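Local coordinates for protein L-ribulose 3-epimerase (Methylomonas sp. DH-1, PDB 7CJ4) that catalyses the manganese-dependent epimerisation of ketoses at the C3 position, acting most strongly on L-ribulose and also interconverting D-allulose and D-fructose, at residues A[107-112]-A[207-212]; A[147-152]-A[178-183]; A[185-190]-A[215-220]; A[246-251]-A[259-264]. All coordinates share one frame; numbering follows the deposited sequence.

Overall arrangement
All four contacts belong to one eight-stranded parallel TIM barrel and all include a ligand of the same manganese ion: His211 in contact 1, Glu152 in contact 2, Asp185 in contact 3 and Glu246 in contact 4. Contacts 1 and 2 fill and wall the barrel, their centres about 7 Å apart, with contact 2 nested within the chain loop closed by contact 1. Contacts 3 and 4, centres about 12 Å apart, are built from helix starts, helix ends and loops that follow the barrel strands, and touch the second subunit. Contacts 2 and 4 lie on opposite sides of the chain's centre, centres about 25 Å apart, yet Glu152 OE2 and Glu246 OE2 approach to 4.0 Å at the metal.

Contact 1. Residues A[107-112]-A[207-212]; sequences ELCGVI and LGYVHI. With MN (manganese (II) ion), chain C.
The Tyr209 ring carries the thiol of Cys109 over one face and meets Glu107 CB at its edge, with CD2 of its own strand neighbour His211 also in the ring plane. Cys109 SG sits 3.5 Å from the Tyr209 ring centroid, 17° off the normal, a sulfur-aromatic contact; it is displaced toward CE1 and CZ. Cys109 CB adds a CH-pi contact over the same ring. With chi1 67°, SG lies between the backbone N and carbonyl carbon of Cys109, which directs it onto the tyrosine. Glu107 CB approaches Tyr209 CE2 at 3.6 Å, while its carboxylate turns to Lys5. A leucine in place of Tyr209 would probably leave Cys109 SG without its aromatic face and deprive Glu41 of the hydroxyl partner. Glu41 also accepts from NE2 of His211, whose other ring nitrogen, ND1, binds manganese at 2.2 Å. Strands 107-109 and 207-212, their short axes 8.7 Å apart and 63° in direction, thus meet through side chains across the interior of a TIM barrel.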
loop_
_atom_site.group_PDB
_atom_site.type_symbol
_atom_site.label_atom_id
_atom_site.label_comp_id
_atom_site.label_asym_id
_atom_site.label_seq_id
_atom_site.Cartn_x
_atom_site.Cartn_y
_atom_site.Cartn_z
ATOM N N GLU A 107 -26.396 -6.604 -0.406
ATOM C CA GLU A 107 -24.979 -6.638 -0.871
ATOM C C GLU A 107 -24.051 -7.157 0.236
ATOM O O GLU A 107 -23.999 -6.532 1.309
ATOM C CB GLU A 107 -24.533 -5.258 -1.350
ATOM C CG GLU A 107 -25.413 -4.677 -2.449
ATOM C CD GLU A 107 -25.366 -5.405 -3.786
ATOM O OE1 GLU A 107 -24.428 -6.214 -3.992
ATOM O OE2 GLU A 107 -26.274 -5.161 -4.628
ATOM N N LEU A 108 -23.355 -8.267 -0.032
ATOM C CA LEU A 108 -22.179 -8.747 0.743
ATOM C C LEU A 108 -20.919 -8.464 -0.086
ATOM O O LEU A 108 -20.772 -9.086 -1.153
ATOM C CB LEU A 108 -22.313 -10.243 1.046
ATOM C CG LEU A 108 -21.179 -10.826 1.888
ATOM C CD1 LEU A 108 -21.157 -10.190 3.271
ATOM C CD2 LEU A 108 -21.292 -12.342 2.000
ATOM N N CYS A 109 -20.057 -7.553 0.387
ATOM C CA CYS A 109 -18.879 -7.026 -0.357
ATOM C C CYS A 109 -17.616 -7.061 0.514
ATOM O O CYS A 109 -17.664 -7.609 1.638
ATOM C CB CYS A 109 -19.144 -5.619 -0.884
ATOM S SG CYS A 109 -19.323 -4.348 0.394
ATOM N N GLY A 110 -16.511 -6.533 -0.019
ATOM C CA GLY A 110 -15.200 -6.503 0.656
ATOM C C GLY A 110 -14.323 -7.669 0.238
ATOM O O GLY A 110 -14.565 -8.245 -0.833
ATOM N N VAL A 111 -13.337 -8.021 1.066
ATOM C CA VAL A 111 -12.340 -9.086 0.765
ATOM C C VAL A 111 -12.908 -10.417 1.266
ATOM O O VAL A 111 -12.426 -10.933 2.285
ATOM C CB VAL A 111 -10.975 -8.726 1.382
ATOM C CG1 VAL A 111 -9.922 -9.792 1.134
ATOM C CG2 VAL A 111 -10.498 -7.376 0.863
ATOM N N ILE A 112 -13.924 -10.929 0.567
ATOM C CA ILE A 112 -14.713 -12.131 0.964
ATOM C C ILE A 112 -14.113 -13.380 0.319
ATOM O O ILE A 112 -14.651 -14.461 0.570
ATOM C CB ILE A 112 -16.194 -11.985 0.559
ATOM C CG1 ILE A 112 -16.345 -11.630 -0.922
ATOM C CG2 ILE A 112 -16.912 -10.997 1.459
ATOM C CD1 ILE A 112 -17.779 -11.615 -1.395
ATOM N N LEU A 207 -19.508 -3.978 -12.541
ATOM C CA LEU A 207 -19.212 -3.170 -11.326
ATOM C C LEU A 207 -20.488 -3.093 -10.485
ATOM O O LEU A 207 -21.453 -2.454 -10.944
ATOM C CB LEU A 207 -18.714 -1.771 -11.714
ATOM C CG LEU A 207 -18.267 -0.886 -10.551
ATOM C CD1 LEU A 207 -17.174 -1.571 -9.742
ATOM C CD2 LEU A 207 -17.795 0.480 -11.035
ATOM N N GLY A 208 -20.483 -3.717 -9.302
ATOM C CA GLY A 208 -21.686 -3.889 -8.462
ATOM C C GLY A 208 -21.616 -3.125 -7.150
ATOM O O GLY A 208 -22.636 -3.072 -6.446
ATOM N N TYR A 209 -20.462 -2.553 -6.808
ATOM C CA TYR A 209 -20.234 -1.874 -5.507
ATOM C C TYR A 209 -19.006 -0.973 -5.629
ATOM O O TYR A 209 -18.043 -1.340 -6.331
ATOM C CB TYR A 209 -20.035 -2.911 -4.398
ATOM C CG TYR A 209 -20.528 -2.501 -3.031
ATOM C CD1 TYR A 209 -19.754 -1.714 -2.197
ATOM C CD2 TYR A 209 -21.754 -2.930 -2.553
ATOM C CE1 TYR A 209 -20.202 -1.333 -0.944
ATOM C CE2 TYR A 209 -22.209 -2.571 -1.297
ATOM C CZ TYR A 209 -21.430 -1.769 -0.486
ATOM O OH TYR A 209 -21.870 -1.409 0.756
ATOM N N VAL A 210 -19.031 0.165 -4.942
ATOM C CA VAL A 210 -17.932 1.172 -4.973
ATOM C C VAL A 210 -17.593 1.615 -3.546
ATOM O O VAL A 210 -18.523 1.908 -2.766
ATOM C CB VAL A 210 -18.304 2.381 -5.846
ATOM C CG1 VAL A 210 -17.435 3.587 -5.514
ATOM C CG2 VAL A 210 -18.223 2.038 -7.325
ATOM N N HIS A 211 -16.297 1.674 -3.238
ATOM C CA HIS A 211 -15.746 2.334 -2.026
ATOM C C HIS A 211 -15.019 3.609 -2.445
ATOM O O HIS A 211 -14.110 3.513 -3.290
ATOM C CB HIS A 211 -14.826 1.389 -1.250
ATOM C CG HIS A 211 -15.573 0.487 -0.332
ATOM N ND1 HIS A 211 -14.940 -0.317 0.601
ATOM C CD2 HIS A 211 -16.900 0.278 -0.188
ATOM C CE1 HIS A 211 -15.844 -1.001 1.268
ATOM N NE2 HIS A 211 -17.058 -0.641 0.814
ATOM N N ILE A 212 -15.437 4.744 -1.881
ATOM C CA ILE A 212 -14.739 6.055 -1.993
ATOM C C ILE A 212 -13.816 6.196 -0.785
ATOM O O ILE A 212 -14.344 6.364 0.333
ATOM C CB ILE A 212 -15.742 7.225 -2.064
ATOM C CG1 ILE A 212 -16.742 7.057 -3.206
ATOM C CG2 ILE A 212 -15.003 8.549 -2.157
ATOM C CD1 ILE A 212 -16.114 6.647 -4.502
HETATM MN MN MN C . -12.837 -0.717 0.887
HETATM O O HOH W 1 -11.362 -1.817 2.078
#

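Contact 2. Residues A[147-152]-A[178-183]. With MN (manganese (II) ion), chain C.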
loop_
_atom_site.group_PDB
_atom_site.type_symbol
_atom_site.label_atom_id
_atom_site.label_comp_id
_atom_site.label_asym_id
_atom_site.label_seq_id
_atom_site.Cartn_x
_atom_site.Cartn_y
_atom_site.Cartn_z
ATOM N N ILE A 147 -29.346 -11.973 -2.299
ATOM C CA ILE A 147 -28.118 -11.202 -1.947
ATOM C C ILE A 147 -27.120 -11.305 -3.103
ATOM O O ILE A 147 -26.887 -12.419 -3.600
ATOM C CB ILE A 147 -27.543 -11.660 -0.589
ATOM C CG1 ILE A 147 -28.319 -11.017 0.564
ATOM C CG2 ILE A 147 -26.051 -11.376 -0.488
ATOM C CD1 ILE A 147 -28.135 -11.706 1.904
ATOM N N ASN A 148 -26.604 -10.156 -3.543
ATOM C CA ASN A 148 -25.464 -10.042 -4.491
ATOM C C ASN A 148 -24.163 -10.045 -3.685
ATOM O O ASN A 148 -24.141 -9.392 -2.628
ATOM C CB ASN A 148 -25.530 -8.755 -5.314
ATOM C CG ASN A 148 -26.722 -8.677 -6.247
ATOM O OD1 ASN A 148 -27.073 -9.660 -6.896
ATOM N ND2 ASN A 148 -27.333 -7.503 -6.345
ATOM N N ILE A 149 -23.121 -10.725 -4.174
ATOM C CA ILE A 149 -21.740 -10.604 -3.629
ATOM C C ILE A 149 -20.893 -9.786 -4.612
ATOM O O ILE A 149 -21.001 -9.998 -5.830
ATOM C CB ILE A 149 -21.124 -11.982 -3.308
ATOM C CG1 ILE A 149 -20.780 -12.781 -4.570
ATOM C CG2 ILE A 149 -22.041 -12.757 -2.374
ATOM C CD1 ILE A 149 -19.974 -14.042 -4.310
ATOM N N ASP A 150 -20.078 -8.882 -4.070
ATOM C CA ASP A 150 -19.172 -7.989 -4.827
ATOM C C ASP A 150 -17.759 -8.216 -4.287
ATOM O O ASP A 150 -17.536 -7.938 -3.092
ATOM C CB ASP A 150 -19.642 -6.542 -4.698
ATOM C CG ASP A 150 -21.154 -6.420 -4.744
ATOM O OD1 ASP A 150 -21.705 -6.347 -5.858
ATOM O OD2 ASP A 150 -21.768 -6.434 -3.660
ATOM N N LEU A 151 -16.861 -8.754 -5.115
ATOM C CA LEU A 151 -15.462 -9.046 -4.715
ATOM C C LEU A 151 -14.661 -7.743 -4.798
ATOM O O LEU A 151 -14.523 -7.203 -5.903
ATOM C CB LEU A 151 -14.865 -10.119 -5.630
ATOM C CG LEU A 151 -15.762 -11.312 -5.958
ATOM C CD1 LEU A 151 -14.932 -12.554 -6.213
ATOM C CD2 LEU A 151 -16.761 -11.590 -4.860
ATOM N N GLU A 152 -14.172 -7.249 -3.661
ATOM C CA GLU A 152 -13.412 -5.976 -3.590
ATOM C C GLU A 152 -11.965 -6.214 -4.033
ATOM O O GLU A 152 -11.230 -6.969 -3.350
ATOM C CB GLU A 152 -13.480 -5.394 -2.178
ATOM C CG GLU A 152 -12.777 -4.051 -2.050
ATOM C CD GLU A 152 -12.990 -3.351 -0.719
ATOM O OE1 GLU A 152 -13.353 -4.035 0.257
ATOM O OE2 GLU A 152 -12.792 -2.123 -0.658
ATOM N N PRO A 178 -24.377 -14.956 -11.893
ATOM C CA PRO A 178 -25.048 -13.720 -12.289
ATOM C C PRO A 178 -25.129 -12.708 -11.138
ATOM O O PRO A 178 -25.276 -11.536 -11.410
ATOM C CB PRO A 178 -26.446 -14.182 -12.735
ATOM C CG PRO A 178 -26.670 -15.478 -11.982
ATOM C CD PRO A 178 -25.298 -16.102 -11.825
ATOM N N ASN A 179 -25.015 -13.176 -9.893
ATOM C CA ASN A 179 -25.155 -12.313 -8.694
ATOM C C ASN A 179 -23.766 -12.030 -8.113
ATOM O O ASN A 179 -23.707 -11.474 -7.017
ATOM C CB ASN A 179 -26.095 -12.917 -7.647
ATOM C CG ASN A 179 -25.603 -14.234 -7.093
ATOM O OD1 ASN A 179 -25.024 -15.034 -7.824
ATOM N ND2 ASN A 179 -25.845 -14.473 -5.812
ATOM N N ALA A 180 -22.688 -12.388 -8.814
ATOM C CA ALA A 180 -21.299 -12.045 -8.412
ATOM C C ALA A 180 -20.812 -10.847 -9.241
ATOM O O ALA A 180 -20.956 -10.885 -10.477
ATOM C CB ALA A 180 -20.397 -13.242 -8.558
ATOM N N PHE A 181 -20.278 -9.816 -8.578
ATOM C CA PHE A 181 -19.873 -8.533 -9.205
ATOM C C PHE A 181 -18.476 -8.122 -8.744
ATOM O O PHE A 181 -17.954 -8.671 -7.757
ATOM C CB PHE A 181 -20.845 -7.403 -8.857
ATOM C CG PHE A 181 -22.253 -7.642 -9.332
ATOM C CD1 PHE A 181 -23.125 -8.408 -8.577
ATOM C CD2 PHE A 181 -22.700 -7.110 -10.534
ATOM C CE1 PHE A 181 -24.419 -8.637 -9.012
ATOM C CE2 PHE A 181 -23.994 -7.344 -10.968
ATOM C CZ PHE A 181 -24.851 -8.105 -10.205
ATOM N N LEU A 182 -17.911 -7.151 -9.462
ATOM C CA LEU A 182 -16.651 -6.464 -9.099
ATOM C C LEU A 182 -16.972 -5.364 -8.088
ATOM O O LEU A 182 -18.029 -4.726 -8.226
ATOM C CB LEU A 182 -16.018 -5.873 -10.357
ATOM C CG LEU A 182 -14.724 -5.097 -10.128
ATOM C CD1 LEU A 182 -13.620 -6.022 -9.645
ATOM C CD2 LEU A 182 -14.301 -4.379 -11.400
ATOM N N HIS A 183 -16.097 -5.198 -7.098
ATOM C CA HIS A 183 -16.153 -4.132 -6.067
ATOM C C HIS A 183 -14.848 -3.336 -6.145
ATOM O O HIS A 183 -13.780 -3.933 -5.930
ATOM C CB HIS A 183 -16.422 -4.753 -4.688
ATOM C CG HIS A 183 -16.365 -3.775 -3.565
ATOM N ND1 HIS A 183 -16.527 -4.155 -2.253
ATOM C CD2 HIS A 183 -16.148 -2.444 -3.550
ATOM C CE1 HIS A 183 -16.438 -3.099 -1.477
ATOM N NE2 HIS A 183 -16.207 -2.034 -2.249
HETATM MN MN MN C . -12.837 -0.717 0.887
HETATM O O HOH W 1 -11.362 -1.817 2.078
#
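Asn179 ND2 donates to Ile147 O at 3.2 Å, nearly straight and within the carbonyl plane, and gives a further bond to Ala139 O. Beyond it runs a ladder: Ile149 N to Asn179 O, Phe181 N to Ile149 O, Leu151 N to Phe181 O, then His183 N to Leu151 O at 2.8 Å. In this last bond the donor stands 51° out of the carbonyl plane. Asn148 ND2 donates to Phe3 O and Glu107 OE2, and Asp150 OD1 finds its charge partner in Lys5. His183 ND1 is satisfied by Gly110 N, while Glu152 CG covers the imidazole 3.7 Å above its plane. Extended with chi1 -177°, Glu152 runs alongside His183, carboxylate and ring planes 9° apart, and OE2 binds manganese at 2.1 Å. An alanine in place of His183 would probably leave Gly110 N without its acceptor and open a gap beside the Glu152 chain. The parallel strands 148-152 and 180-185, connected through helix 165-175, form a beta-alpha-beta unit of the TIM barrel, ending at its metal site.

Contact 3. Residues A[185-190]-A[215-220]. With MN (manganese (II) ion), chain C.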
loop_
_atom_site.group_PDB
_atom_site.type_symbol
_atom_site.label_atom_id
_atom_site.label_comp_id
_atom_site.label_asym_id
_atom_site.label_seq_id
_atom_site.Cartn_x
_atom_site.Cartn_y
_atom_site.Cartn_z
ATOM N N ASP A 185 -12.474 0.182 -5.137
ATOM C CA ASP A 185 -12.190 1.078 -3.992
ATOM C C ASP A 185 -11.097 2.056 -4.426
ATOM O O ASP A 185 -9.996 1.596 -4.766
ATOM C CB ASP A 185 -11.797 0.250 -2.766
ATOM C CG ASP A 185 -11.562 1.091 -1.527
ATOM O OD1 ASP A 185 -11.158 2.259 -1.695
ATOM O OD2 ASP A 185 -11.776 0.564 -0.402
ATOM N N THR A 186 -11.398 3.353 -4.444
ATOM C CA THR A 186 -10.480 4.388 -4.984
ATOM C C THR A 186 -9.135 4.301 -4.248
ATOM O O THR A 186 -8.097 4.506 -4.910
ATOM C CB THR A 186 -11.119 5.779 -4.923
ATOM O OG1 THR A 186 -11.456 6.042 -3.562
ATOM C CG2 THR A 186 -12.337 5.898 -5.814
ATOM N N TYR A 187 -9.142 3.995 -2.942
ATOM C CA TYR A 187 -7.915 3.913 -2.104
ATOM C C TYR A 187 -6.974 2.868 -2.708
ATOM O O TYR A 187 -5.772 3.167 -2.871
ATOM C CB TYR A 187 -8.232 3.588 -0.640
ATOM C CG TYR A 187 -7.045 3.121 0.168
ATOM C CD1 TYR A 187 -6.041 3.995 0.552
ATOM C CD2 TYR A 187 -6.922 1.795 0.552
ATOM C CE1 TYR A 187 -4.947 3.562 1.289
ATOM C CE2 TYR A 187 -5.834 1.344 1.281
ATOM C CZ TYR A 187 -4.845 2.231 1.658
ATOM O OH TYR A 187 -3.780 1.791 2.394
ATOM N N HIS A 188 -7.505 1.681 -3.026
ATOM C CA HIS A 188 -6.734 0.534 -3.589
ATOM C C HIS A 188 -6.393 0.819 -5.058
ATOM O O HIS A 188 -5.275 0.487 -5.494
ATOM C CB HIS A 188 -7.508 -0.778 -3.392
ATOM C CG HIS A 188 -7.697 -1.128 -1.955
ATOM N ND1 HIS A 188 -6.633 -1.443 -1.134
ATOM C CD2 HIS A 188 -8.810 -1.194 -1.184
ATOM C CE1 HIS A 188 -7.083 -1.696 0.083
ATOM N NE2 HIS A 188 -8.417 -1.558 0.078
ATOM N N MET A 189 -7.326 1.434 -5.786
ATOM C CA MET A 189 -7.132 1.814 -7.208
ATOM C C MET A 189 -5.948 2.773 -7.300
ATOM O O MET A 189 -5.149 2.638 -8.244
ATOM C CB MET A 189 -8.382 2.490 -7.776
ATOM C CG MET A 189 -9.555 1.548 -7.910
ATOM S SD MET A 189 -11.023 2.413 -8.497
ATOM C CE MET A 189 -10.564 2.692 -10.206
ATOM N N ASN A 190 -5.854 3.697 -6.346
ATOM C CA ASN A 190 -4.840 4.781 -6.330
ATOM C C ASN A 190 -3.452 4.144 -6.437
ATOM O O ASN A 190 -2.575 4.747 -7.088
ATOM C CB ASN A 190 -4.987 5.665 -5.089
ATOM C CG ASN A 190 -4.005 6.815 -5.075
ATOM O OD1 ASN A 190 -4.082 7.713 -5.911
ATOM N ND2 ASN A 190 -3.079 6.792 -4.131
ATOM N N SER A 215 -6.386 8.730 -0.742
ATOM C CA SER A 215 -5.091 8.013 -0.891
ATOM C C SER A 215 -4.590 7.528 0.479
ATOM O O SER A 215 -4.049 6.408 0.548
ATOM C CB SER A 215 -4.065 8.883 -1.587
ATOM O OG SER A 215 -3.928 10.138 -0.934
ATOM N N HIS A 216 -4.767 8.342 1.524
ATOM C CA HIS A 216 -4.287 8.078 2.909
ATOM C C HIS A 216 -5.463 7.639 3.788
ATOM O O HIS A 216 -5.229 7.381 4.987
ATOM C CB HIS A 216 -3.551 9.306 3.471
ATOM C CG HIS A 216 -4.289 10.598 3.315
ATOM N ND1 HIS A 216 -5.650 10.708 3.541
ATOM C CD2 HIS A 216 -3.858 11.838 2.988
ATOM C CE1 HIS A 216 -6.024 11.960 3.364
ATOM N NE2 HIS A 216 -4.941 12.674 3.029
ATOM N N ARG A 217 -6.667 7.575 3.206
ATOM C CA ARG A 217 -7.931 7.093 3.839
ATOM C C ARG A 217 -8.437 8.103 4.879
ATOM O O ARG A 217 -9.185 7.700 5.791
ATOM C CB ARG A 217 -7.724 5.713 4.472
ATOM C CG ARG A 217 -7.098 4.695 3.531
ATOM C CD ARG A 217 -7.355 3.262 3.958
ATOM N NE ARG A 217 -8.415 2.626 3.184
ATOM C CZ ARG A 217 -8.684 1.325 3.212
ATOM N NH1 ARG A 217 -7.977 0.514 3.981
ATOM N NH2 ARG A 217 -9.651 0.836 2.463
ATOM N N GLY A 218 -8.063 9.373 4.737
ATOM C CA GLY A 218 -8.552 10.468 5.597
ATOM C C GLY A 218 -9.629 11.265 4.888
ATOM O O GLY A 218 -10.403 10.652 4.137
ATOM N N TYR A 219 -9.661 12.580 5.111
ATOM C CA TYR A 219 -10.618 13.527 4.484
ATOM C C TYR A 219 -10.531 13.403 2.959
ATOM O O TYR A 219 -9.420 13.460 2.397
ATOM C CB TYR A 219 -10.348 14.962 4.945
ATOM C CG TYR A 219 -11.025 15.330 6.239
ATOM C CD1 TYR A 219 -10.452 15.029 7.464
ATOM C CD2 TYR A 219 -12.263 15.946 6.237
ATOM C CE1 TYR A 219 -11.082 15.346 8.653
ATOM C CE2 TYR A 219 -12.904 16.273 7.416
ATOM C CZ TYR A 219 -12.316 15.971 8.630
ATOM O OH TYR A 219 -12.966 16.296 9.791
ATOM N N LEU A 220 -11.683 13.238 2.311
ATOM C CA LEU A 220 -11.817 13.353 0.838
ATOM C C LEU A 220 -11.304 14.737 0.425
ATOM O O LEU A 220 -11.781 15.732 1.000
ATOM C CB LEU A 220 -13.282 13.147 0.437
ATOM C CG LEU A 220 -13.875 11.783 0.793
ATOM C CD1 LEU A 220 -15.170 11.531 0.038
ATOM C CD2 LEU A 220 -12.880 10.661 0.523
HETATM MN MN MN C . -12.837 -0.717 0.887
HETATM O O HOH W 2 -11.543 3.062 1.152
HETATM O O HOH W 3 -3.855 4.867 -2.173
HETATM O O HOH W 1 -11.362 -1.817 2.078
#
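The bend of Arg217 at chi3, 102°, lays its side chain across Tyr187, whose CG is anti to its backbone N at chi1 164° and whose ring is thereby sent toward the 215-220 loop. The guanidinium lies flat on the tyrosine, centres 3.8 Å apart and planes 11° from parallel, with NE over the rim near CD2. Arg217 CD adds a CH-pi contact almost on the ring normal, 3.4 Å from the centroid. At the edge of the same ring, Ser215 O is 3.1 Å from Tyr187 CE1. These residues sit at the mouth of the TIM barrel: His188 and Arg217 bind D-allulose and D-fructose, and Asp185 binds manganese through OD2 at 2.1 Å. Asp185 is also the N-cap of helix 186-192, its OD1 accepting from Tyr187 N on the anti side, so the metal ligand and the start of the helix are fixed together. Arg217 NH2 donates to water 1, which is bound to manganese, and to water 2, which can in turn donate to Asp185 OD2; the metal and both waters lie near the guanidinium plane. Farther from the metal, water 3 bridges the segments by donating to Tyr187 O and Ser215 O while accepting from Asn190 ND2 at 2.9 Å. The second subunit borders this region: Tyr187 OH is hydrogen-bonded to Tyr157 OH of that subunit, and Asn190 ND2 to Asn190 O of that subunit.

Contact 4. Residues A[246-251]-A[259-264]; sequences ESFSSE and NTLCVW. With MN (manganese (II) ion), chain C.
Phe248 presents one face to Leu261, whose CD1 stands 3.8 Å from the ring centroid and 18° off the normal in a CH-pi contact. The methyl is offset toward the rim, where Phe248 CZ is its nearest atom at 3.6 Å. Val263 comes in nearer the root of the same side chain: its CG2 touches Phe248 CB at 3.4 Å, and its CG1 lies against the Phe248 carbonyl and reaches 3.8 Å from Ser250 N. With Val263 CG1 anti to the backbone N, chi1 -177°, CG2 is directed at the Phe248 side chain and CG1 at the 248-250 backbone. A Schellman motif accompanies this arrangement. Cys262, with positive phi, ends helix 257-260 by donating to Asn259 O while Val263 N bonds to Ser258 O, and the chain turns so that Leu261 and Val263 both face the 246-251 loop. The ring of Phe248 also meets His12 edge-to-face, and Trp264 NE1 is hydrogen-bonded to Arg156 O of the second subunit. Glu246, at the head of the loop, binds manganese through OE2 at 1.9 Å and accepts from water 1 through OE1, which lies in the plane of the Phe248 ring, at its edge. The two segments meet by apolar contact, with no hydrogen bond between them, which probably helps to steady the ring beside the sugar-binding residues His12 and Arg217.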
loop_
_atom_site.group_PDB
_atom_site.type_symbol
_atom_site.label_atom_id
_atom_site.label_comp_id
_atom_site.label_asym_id
_atom_site.label_seq_id
_atom_site.Cartn_x
_atom_site.Cartn_y
_atom_site.Cartn_z
ATOM N N GLU A 246 -15.439 5.274 3.048
ATOM C CA GLU A 246 -14.604 4.398 3.904
ATOM C C GLU A 246 -13.440 5.257 4.401
ATOM O O GLU A 246 -12.852 5.995 3.577
ATOM C CB GLU A 246 -14.156 3.172 3.101
ATOM C CG GLU A 246 -13.506 2.080 3.933
ATOM C CD GLU A 246 -13.091 0.828 3.170
ATOM O OE1 GLU A 246 -12.953 -0.229 3.798
ATOM O OE2 GLU A 246 -12.900 0.909 1.953
ATOM N N SER A 247 -13.167 5.220 5.703
ATOM C CA SER A 247 -12.111 6.039 6.341
ATOM C C SER A 247 -11.672 5.379 7.647
ATOM O O SER A 247 -12.518 4.764 8.329
ATOM C CB SER A 247 -12.572 7.451 6.564
ATOM O OG SER A 247 -11.506 8.258 7.050
ATOM N N PHE A 248 -10.387 5.514 7.966
ATOM C CA PHE A 248 -9.735 4.877 9.138
ATOM C C PHE A 248 -8.760 5.872 9.770
ATOM O O PHE A 248 -7.848 6.389 9.083
ATOM C CB PHE A 248 -9.041 3.578 8.724
ATOM C CG PHE A 248 -9.979 2.530 8.183
ATOM C CD1 PHE A 248 -10.709 1.720 9.038
ATOM C CD2 PHE A 248 -10.147 2.366 6.816
ATOM C CE1 PHE A 248 -11.576 0.762 8.537
ATOM C CE2 PHE A 248 -11.017 1.410 6.318
ATOM C CZ PHE A 248 -11.731 0.610 7.177
ATOM N N SER A 249 -8.986 6.149 11.053
ATOM C CA SER A 249 -8.108 6.971 11.919
ATOM C C SER A 249 -7.903 6.211 13.231
ATOM O O SER A 249 -8.819 5.447 13.617
ATOM C CB SER A 249 -8.699 8.347 12.131
ATOM O OG SER A 249 -7.925 9.106 13.048
ATOM N N SER A 250 -6.738 6.376 13.866
ATOM C CA SER A 250 -6.419 5.797 15.197
ATOM C C SER A 250 -7.453 6.283 16.222
ATOM O O SER A 250 -7.487 5.718 17.341
ATOM C CB SER A 250 -5.007 6.131 15.623
ATOM O OG SER A 250 -4.731 7.512 15.452
ATOM N N GLU A 251 -8.271 7.274 15.836
ATOM C CA GLU A 251 -9.340 7.877 16.680
ATOM C C GLU A 251 -10.377 6.809 17.049
ATOM O O GLU A 251 -10.751 6.723 18.242
ATOM C CB GLU A 251 -9.997 9.060 15.962
ATOM C CG GLU A 251 -9.858 10.368 16.721
ATOM C CD GLU A 251 -10.842 10.533 17.866
ATOM O OE1 GLU A 251 -11.950 9.967 17.778
ATOM O OE2 GLU A 251 -10.498 11.223 18.842
ATOM N N ASN A 259 -5.427 -2.763 12.848
ATOM C CA ASN A 259 -4.006 -3.210 12.837
ATOM C C ASN A 259 -3.724 -3.971 11.533
ATOM O O ASN A 259 -2.633 -3.786 10.943
ATOM C CB ASN A 259 -3.672 -4.048 14.072
ATOM C CG ASN A 259 -3.616 -3.213 15.332
ATOM O OD1 ASN A 259 -3.074 -2.108 15.321
ATOM N ND2 ASN A 259 -4.168 -3.733 16.417
ATOM N N THR A 260 -4.676 -4.793 11.094
ATOM C CA THR A 260 -4.652 -5.469 9.773
ATOM C C THR A 260 -4.455 -4.415 8.675
ATOM O O THR A 260 -3.672 -4.678 7.739
ATOM C CB THR A 260 -5.924 -6.299 9.558
ATOM O OG1 THR A 260 -5.924 -7.348 10.527
ATOM C CG2 THR A 260 -6.016 -6.883 8.166
ATOM N N LEU A 261 -5.117 -3.260 8.787
ATOM C CA LEU A 261 -5.104 -2.197 7.741
ATOM C C LEU A 261 -3.983 -1.189 8.021
ATOM O O LEU A 261 -3.899 -0.180 7.284
ATOM C CB LEU A 261 -6.472 -1.511 7.698
ATOM C CG LEU A 261 -7.628 -2.410 7.268
ATOM C CD1 LEU A 261 -8.951 -1.670 7.357
ATOM C CD2 LEU A 261 -7.407 -2.947 5.862
ATOM N N CYS A 262 -3.152 -1.462 9.033
ATOM C CA CYS A 262 -1.984 -0.626 9.425
ATOM C C CYS A 262 -2.399 0.850 9.546
ATOM O O CYS A 262 -1.763 1.698 8.887
ATOM C CB CYS A 262 -0.863 -0.748 8.399
ATOM S SG CYS A 262 -0.329 -2.451 8.072
ATOM N N VAL A 263 -3.428 1.150 10.349
ATOM C CA VAL A 263 -3.915 2.543 10.596
ATOM C C VAL A 263 -3.136 3.112 11.790
ATOM O O VAL A 263 -3.638 3.065 12.934
ATOM C CB VAL A 263 -5.439 2.603 10.819
ATOM C CG1 VAL A 263 -5.919 4.038 10.997
ATOM C CG2 VAL A 263 -6.206 1.918 9.696
ATOM N N TRP A 264 -1.937 3.627 11.522
ATOM C CA TRP A 264 -0.972 4.056 12.566
ATOM C C TRP A 264 -1.228 5.512 12.971
ATOM O O TRP A 264 -0.893 5.858 14.111
ATOM C CB TRP A 264 0.472 3.869 12.086
ATOM C CG TRP A 264 0.827 2.523 11.525
ATOM C CD1 TRP A 264 1.638 2.303 10.451
ATOM C CD2 TRP A 264 0.452 1.219 12.014
ATOM N NE1 TRP A 264 1.786 0.961 10.227
ATOM C CE2 TRP A 264 1.073 0.270 11.167
ATOM C CE3 TRP A 264 -0.341 0.754 13.069
ATOM C CZ2 TRP A 264 0.920 -1.106 11.338
ATOM C CZ3 TRP A 264 -0.493 -0.606 13.237
ATOM C CH2 TRP A 264 0.129 -1.521 12.384
HETATM MN MN MN C . -12.837 -0.717 0.887
HETATM O O HOH W 1 -11.362 -1.817 2.078
#